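Local coordinates for CELL division protein FTSZ homolog 1 (Methanocaldococcus jannaschii, PDB 1W5A) that binds GTP and probably hydrolyses it, and is thought to polymerise into the contractile Z ring that marks the site of cell division, at residues A[158-163]-A[187-192]; A[285-290]-A[333-338]. All blocks are in the same frame, centred on the assembly; numbering follows the deposited sequence.

In the fold
Both contacts are buried strand pairings, one in each of the two parts of FtsZ. Contact 1 (158-163 with 187-192) joins the last two strands in the order of the parallel sheet of the GTPase domain. Contact 2 (285-290 with 333-338) joins the two central strands of the four-stranded mixed sheet in the C-terminal domain, and they run antiparallel. No strand is common to the two, whose centres lie about 17 Å apart. Their chemistry follows their place: where the strands of contact 1 end, a threonine and an asparagine hold a water that bonds to the guanine of GTP, while contact 2, away from the nucleotide, relies on backbone bonds and aliphatic side chains.

Contact 1: residues A[158-163]-A[187-192]; sequences VTLPFV and LVVIPN. With GTP (guanosine-5'-triphosphate), chain C.
Val158 to Leu160 pair with Val189 to Pro191 as parallel strands, the two ends of a beta-alpha-beta crossover through helix 167-183 in the Rossmann-like GTPase domain. Four backbone hydrogen bonds alternate along the pair, from Val158 N to Val188 O, Ile190 N to Val158 O, Leu160 N to Ile190 O and Asn192 N to Leu160 O. Of these, Asn192 N to Leu160 O is the longest at 3.2 Å, and bends to 148° at the hydrogen, as the chains leave the regular sheet.

Apolar contacts gather on the face that carries Val158, Leu160 and Val189. There CG1 of Val189 meets CD1 of Leu160 at 3.7 Å, and Met170 and Leu177 of helix 167-183 pack over this side. Val158 adds its CG2 against CD1 of Leu187 at 4.0 Å.

Beyond the strands, Phe162, with CG anti to its carbonyl carbon, turns a ring face to Asn192 in a CH-pi contact: Asn192 CB stands 3.7 Å from the Phe162 ring centroid and 6° off the normal, almost squarely over that face. The amide plane of Asn192 is turned 27° from the ring, and Phe208 meets the same ring edge-to-face. Were Phe162 replaced by an alanine, the face under Asn192 CB and the edge-to-face partner of Phe208 would both go, and the amide is likely to be freer to turn away from its water.

Polar contacts reach the nucleotide, which Glu165, Arg169 and Asp212 also bind. Thr159 OG1 stays 3.7 Å from Asn192 OD1, and a water joins them instead. That water accepts from Thr159 OG1 at 2.8 Å, donates to Asn192 OD1 at 2.8 Å, and accepts from the guanine amino group, N2 of GTP, at 3.1 Å.

Contact 2: residues A[285-290]-A[333-338]; sequences ALIHVM and VLLVIT
Ala285 to Met290 and Val333 to Thr338, on the two central strands of the mixed four-stranded sheet of the FtsZ C-terminal domain, run antiparallel, with segment axes 175° apart in direction and 4.8 Å at closest approach. Leu286 with Val336 and His288 with Leu334 form the hydrogen-bonded pairs, each closed by two reciprocal N-H to O bonds. The His288 pair is the straighter: His288 N reaches Leu334 O at 3.0 Å and 173°, whereas Val336 N to Leu286 O bends to 140°. Between these pairs lies the non-hydrogen-bonded pair Ile287 with Leu335; Ala285 with Ile337 and Val289 with Val333 continue the alternation at the two ends.

On one face, Ile287 CG2 lies alongside Leu335 CD1 at 3.8 Å, both side chains pointing the same way, and Ile337 brings CD1 to Ala285 CB at 3.7 Å; helices 261-271 and 297-308 close over this face. On the other, Leu286 crosses Val336, with CB against CB at 4.0 Å. Met290, its chain bent at chi3, swings CE back to Leu334 CB at 4.0 Å, while its CG sits 3.4 Å above the plane of the His288 ring, toward the rim.

Backbone bonds thus set the register and aliphatic contacts fill both faces, while the buried His288 ring, turned from the partner strand, is satisfied at both nitrogens, ND1 by Gly221 O of helix 207-227 and NE2 by Thr322 OG1.

Contact 1: residues A[158-163]-A[187-192]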
loop_
_atom_site.group_PDB
_atom_site.type_symbol
_atom_site.label_atom_id
_atom_site.label_comp_id
_atom_site.label_asym_id
_atom_site.label_seq_id
_atom_site.Cartn_x
_atom_site.Cartn_y
_atom_site.Cartn_z
ATOM N N VAL A 158 3.238 -4.125 -1.321
ATOM C CA VAL A 158 4.167 -4.640 -2.314
ATOM C C VAL A 158 3.508 -5.619 -3.284
ATOM O O VAL A 158 2.444 -6.176 -3.006
ATOM C CB VAL A 158 5.343 -5.351 -1.618
ATOM C CG1 VAL A 158 6.010 -4.387 -0.662
ATOM C CG2 VAL A 158 4.839 -6.589 -0.835
ATOM N N THR A 159 4.151 -5.816 -4.428
ATOM C CA THR A 159 3.644 -6.729 -5.436
ATOM C C THR A 159 4.582 -7.915 -5.600
ATOM O O THR A 159 5.768 -7.817 -5.332
ATOM C CB THR A 159 3.531 -6.062 -6.818
ATOM O OG1 THR A 159 4.842 -5.750 -7.287
ATOM C CG2 THR A 159 2.696 -4.794 -6.754
ATOM N N LEU A 160 4.020 -9.041 -6.026
ATOM C CA LEU A 160 4.793 -10.247 -6.280
ATOM C C LEU A 160 4.882 -10.244 -7.799
ATOM O O LEU A 160 3.967 -9.788 -8.473
ATOM C CB LEU A 160 4.047 -11.478 -5.760
ATOM C CG LEU A 160 4.475 -12.075 -4.409
ATOM C CD1 LEU A 160 4.974 -11.007 -3.451
ATOM C CD2 LEU A 160 3.297 -12.831 -3.815
ATOM N N PRO A 161 5.982 -10.751 -8.355
ATOM C CA PRO A 161 6.159 -10.776 -9.811
ATOM C C PRO A 161 5.243 -11.720 -10.591
ATOM O O PRO A 161 4.643 -12.639 -10.028
ATOM C CB PRO A 161 7.625 -11.151 -9.960
ATOM C CG PRO A 161 7.808 -12.143 -8.812
ATOM C CD PRO A 161 7.071 -11.471 -7.663
ATOM N N PHE A 162 5.142 -11.473 -11.899
ATOM C CA PHE A 162 4.343 -12.307 -12.796
ATOM C C PHE A 162 5.124 -13.597 -12.964
ATOM O O PHE A 162 6.350 -13.585 -12.871
ATOM C CB PHE A 162 4.227 -11.670 -14.173
ATOM C CG PHE A 162 3.416 -10.415 -14.207
ATOM C CD1 PHE A 162 2.030 -10.468 -14.302
ATOM C CD2 PHE A 162 4.041 -9.169 -14.201
ATOM C CE1 PHE A 162 1.279 -9.302 -14.401
ATOM C CE2 PHE A 162 3.296 -7.995 -14.297
ATOM C CZ PHE A 162 1.918 -8.059 -14.399
ATOM N N VAL A 163 4.429 -14.697 -13.229
ATOM C CA VAL A 163 5.090 -15.988 -13.413
ATOM C C VAL A 163 6.090 -15.913 -14.568
ATOM O O VAL A 163 7.171 -16.509 -14.512
ATOM C CB VAL A 163 4.053 -17.112 -13.706
ATOM C CG1 VAL A 163 4.765 -18.413 -14.034
ATOM C CG2 VAL A 163 3.141 -17.317 -12.496
ATOM N N LEU A 187 1.176 -5.858 6.263
ATOM C CA LEU A 187 1.859 -6.083 5.002
ATOM C C LEU A 187 0.867 -6.451 3.906
ATOM O O LEU A 187 0.439 -7.594 3.821
ATOM C CB LEU A 187 2.875 -7.213 5.172
ATOM C CG LEU A 187 3.523 -7.810 3.921
ATOM C CD1 LEU A 187 4.141 -6.719 3.072
ATOM C CD2 LEU A 187 4.575 -8.828 4.334
ATOM N N VAL A 188 0.497 -5.480 3.073
ATOM C CA VAL A 188 -0.437 -5.722 1.976
ATOM C C VAL A 188 0.325 -6.292 0.766
ATOM O O VAL A 188 1.274 -5.676 0.272
ATOM C CB VAL A 188 -1.142 -4.422 1.562
ATOM C CG1 VAL A 188 -2.261 -4.715 0.604
ATOM C CG2 VAL A 188 -1.671 -3.709 2.789
ATOM N N VAL A 189 -0.089 -7.470 0.304
ATOM C CA VAL A 189 0.552 -8.144 -0.829
ATOM C C VAL A 189 -0.386 -8.285 -2.029
ATOM O O VAL A 189 -1.489 -8.805 -1.904
ATOM C CB VAL A 189 1.043 -9.565 -0.431
ATOM C CG1 VAL A 189 1.858 -10.181 -1.552
ATOM C CG2 VAL A 189 1.874 -9.483 0.829
ATOM N N ILE A 190 0.078 -7.826 -3.187
ATOM C CA ILE A 190 -0.680 -7.872 -4.433
ATOM C C ILE A 190 0.033 -8.790 -5.423
ATOM O O ILE A 190 1.122 -8.474 -5.899
ATOM C CB ILE A 190 -0.779 -6.469 -5.059
ATOM C CG1 ILE A 190 -1.459 -5.510 -4.082
ATOM C CG2 ILE A 190 -1.543 -6.536 -6.376
ATOM C CD1 ILE A 190 -1.233 -4.018 -4.419
ATOM N N PRO A 191 -0.575 -9.934 -5.755
ATOM C CA PRO A 191 0.044 -10.880 -6.696
ATOM C C PRO A 191 -0.218 -10.467 -8.131
ATOM O O PRO A 191 -1.328 -10.663 -8.627
ATOM C CB PRO A 191 -0.635 -12.213 -6.372
ATOM C CG PRO A 191 -1.597 -11.905 -5.206
ATOM C CD PRO A 191 -1.874 -10.435 -5.292
ATOM N N ASN A 192 0.795 -9.909 -8.792
ATOM C CA ASN A 192 0.657 -9.461 -10.167
ATOM C C ASN A 192 0.061 -10.512 -11.096
ATOM O O ASN A 192 -0.730 -10.181 -11.976
ATOM C CB ASN A 192 2.009 -9.008 -10.707
ATOM C CG ASN A 192 2.334 -7.563 -10.336
ATOM O OD1 ASN A 192 3.466 -7.111 -10.498
ATOM N ND2 ASN A 192 1.339 -6.835 -9.849
HETATM P PG GTP C . 17.394 -3.851 -9.035
HETATM O O1G GTP C . 17.857 -5.327 -9.079
HETATM O O2G GTP C . 17.172 -3.308 -10.464
HETATM O O3G GTP C . 18.467 -2.966 -8.389
HETATM O O3B GTP C . 16.003 -3.805 -8.109
HETATM P PB GTP C . 14.634 -2.906 -8.280
HETATM O O1B GTP C . 14.901 -1.579 -8.851
HETATM O O2B GTP C . 13.976 -2.954 -6.913
HETATM O O3A GTP C . 13.713 -3.675 -9.273
HETATM P PA GTP C . 12.396 -3.283 -10.004
HETATM O O1A GTP C . 12.712 -2.860 -11.403
HETATM O O2A GTP C . 11.576 -2.413 -9.174
HETATM O "O5'" GTP C . 11.729 -4.768 -10.190
HETATM C "C5'" GTP C . 11.079 -5.476 -9.140
HETATM C "C4'" GTP C . 9.774 -6.077 -9.637
HETATM O "O4'" GTP C . 8.837 -5.015 -9.888
HETATM C "C3'" GTP C . 9.892 -6.839 -10.965
HETATM O "O3'" GTP C . 10.173 -8.207 -10.712
HETATM C "C2'" GTP C . 8.479 -6.707 -11.546
HETATM O "O2'" GTP C . 7.606 -7.635 -10.905
HETATM C "C1'" GTP C . 8.060 -5.327 -11.032
HETATM N N9 GTP C . 8.157 -4.235 -12.002
HETATM C C8 GTP C . 9.297 -3.785 -12.665
HETATM N N7 GTP C . 9.040 -2.809 -13.504
HETATM C C5 GTP C . 7.791 -2.370 -13.108
HETATM C C6 GTP C . 7.058 -1.206 -13.419
HETATM O O6 GTP C . 7.404 -0.268 -14.136
HETATM N N1 GTP C . 5.815 -1.155 -12.760
HETATM C C2 GTP C . 5.365 -2.086 -11.824
HETATM N N2 GTP C . 4.175 -1.896 -11.302
HETATM N N3 GTP C . 6.018 -3.194 -11.554
HETATM C C4 GTP C . 7.245 -3.246 -12.144
HETATM O O HOH W 1 4.285 -4.512 -9.697
#

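Contact 2: residues A[285-290]-A[333-338]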
loop_
_atom_site.group_PDB
_atom_site.type_symbol
_atom_site.label_atom_id
_atom_site.label_comp_id
_atom_site.label_asym_id
_atom_site.label_seq_id
_atom_site.Cartn_x
_atom_site.Cartn_y
_atom_site.Cartn_z
ATOM N N ALA A 285 -10.756 -5.077 8.400
ATOM C CA ALA A 285 -10.821 -4.558 7.042
ATOM C C ALA A 285 -10.870 -3.044 6.995
ATOM O O ALA A 285 -11.385 -2.394 7.900
ATOM C CB ALA A 285 -12.044 -5.136 6.312
ATOM N N LEU A 286 -10.313 -2.496 5.924
ATOM C CA LEU A 286 -10.311 -1.064 5.684
ATOM C C LEU A 286 -11.042 -0.957 4.358
ATOM O O LEU A 286 -10.657 -1.605 3.380
ATOM C CB LEU A 286 -8.880 -0.545 5.557
ATOM C CG LEU A 286 -8.012 -0.613 6.816
ATOM C CD1 LEU A 286 -6.677 -1.244 6.479
ATOM C CD2 LEU A 286 -7.810 0.777 7.372
ATOM N N ILE A 287 -12.108 -0.161 4.334
ATOM C CA ILE A 287 -12.919 0.000 3.134
ATOM C C ILE A 287 -12.922 1.443 2.672
ATOM O O ILE A 287 -13.232 2.337 3.445
ATOM C CB ILE A 287 -14.387 -0.417 3.400
ATOM C CG1 ILE A 287 -14.438 -1.819 4.015
ATOM C CG2 ILE A 287 -15.176 -0.388 2.096
ATOM C CD1 ILE A 287 -15.840 -2.318 4.300
ATOM N N HIS A 288 -12.578 1.679 1.413
ATOM C CA HIS A 288 -12.583 3.042 0.897
ATOM C C HIS A 288 -13.519 3.154 -0.302
ATOM O O HIS A 288 -13.243 2.631 -1.376
ATOM C CB HIS A 288 -11.168 3.480 0.501
ATOM C CG HIS A 288 -11.045 4.947 0.228
ATOM N ND1 HIS A 288 -9.827 5.579 0.091
ATOM C CD2 HIS A 288 -11.986 5.907 0.059
ATOM C CE1 HIS A 288 -10.023 6.864 -0.151
ATOM N NE2 HIS A 288 -11.324 7.090 -0.176
ATOM N N VAL A 289 -14.637 3.840 -0.110
ATOM C CA VAL A 289 -15.595 4.006 -1.186
ATOM C C VAL A 289 -15.329 5.340 -1.852
ATOM O O VAL A 289 -15.308 6.379 -1.193
ATOM C CB VAL A 289 -17.050 3.987 -0.665
ATOM C CG1 VAL A 289 -18.001 4.129 -1.819
ATOM C CG2 VAL A 289 -17.322 2.697 0.072
ATOM N N MET A 290 -15.117 5.304 -3.160
ATOM C CA MET A 290 -14.852 6.511 -3.916
ATOM C C MET A 290 -15.889 6.653 -5.028
ATOM O O MET A 290 -16.245 5.679 -5.695
ATOM C CB MET A 290 -13.440 6.442 -4.494
ATOM C CG MET A 290 -12.358 6.315 -3.437
ATOM S SD MET A 290 -10.826 5.678 -4.129
ATOM C CE MET A 290 -11.166 3.908 -4.063
ATOM N N VAL A 333 -14.517 0.906 -5.296
ATOM C CA VAL A 333 -14.392 0.352 -3.960
ATOM C C VAL A 333 -13.049 -0.340 -3.780
ATOM O O VAL A 333 -12.696 -1.238 -4.543
ATOM C CB VAL A 333 -15.516 -0.670 -3.658
ATOM C CG1 VAL A 333 -15.265 -1.329 -2.311
ATOM C CG2 VAL A 333 -16.875 0.029 -3.644
ATOM N N LEU A 334 -12.289 0.110 -2.785
ATOM C CA LEU A 334 -11.005 -0.494 -2.470
ATOM C C LEU A 334 -11.228 -1.263 -1.180
ATOM O O LEU A 334 -11.710 -0.709 -0.193
ATOM C CB LEU A 334 -9.919 0.562 -2.236
ATOM C CG LEU A 334 -8.620 -0.009 -1.645
ATOM C CD1 LEU A 334 -7.980 -0.950 -2.667
ATOM C CD2 LEU A 334 -7.652 1.126 -1.274
ATOM N N LEU A 335 -10.880 -2.539 -1.196
ATOM C CA LEU A 335 -11.033 -3.393 -0.034
ATOM C C LEU A 335 -9.663 -3.868 0.435
ATOM O O LEU A 335 -8.824 -4.266 -0.372
ATOM C CB LEU A 335 -11.896 -4.609 -0.398
ATOM C CG LEU A 335 -13.292 -4.774 0.214
ATOM C CD1 LEU A 335 -14.091 -3.490 0.097
ATOM C CD2 LEU A 335 -14.015 -5.927 -0.494
ATOM N N VAL A 336 -9.435 -3.817 1.740
ATOM C CA VAL A 336 -8.186 -4.289 2.314
ATOM C C VAL A 336 -8.552 -5.231 3.457
ATOM O O VAL A 336 -9.088 -4.804 4.478
ATOM C CB VAL A 336 -7.324 -3.119 2.851
ATOM C CG1 VAL A 336 -5.966 -3.645 3.297
ATOM C CG2 VAL A 336 -7.146 -2.061 1.768
ATOM N N ILE A 337 -8.293 -6.519 3.268
ATOM C CA ILE A 337 -8.607 -7.511 4.290
ATOM C C ILE A 337 -7.343 -7.891 5.053
ATOM O O ILE A 337 -6.386 -8.419 4.475
ATOM C CB ILE A 337 -9.238 -8.774 3.657
ATOM C CG1 ILE A 337 -10.454 -8.396 2.806
ATOM C CG2 ILE A 337 -9.660 -9.723 4.720
ATOM C CD1 ILE A 337 -11.435 -7.453 3.473
ATOM N N THR A 338 -7.342 -7.629 6.356
ATOM C CA THR A 338 -6.166 -7.899 7.181
ATOM C C THR A 338 -6.270 -9.189 7.992
ATOM O O THR A 338 -7.339 -9.784 8.088
ATOM C CB THR A 338 -5.923 -6.734 8.152
ATOM O OG1 THR A 338 -7.046 -6.623 9.036
ATOM C CG2 THR A 338 -5.785 -5.438 7.404
#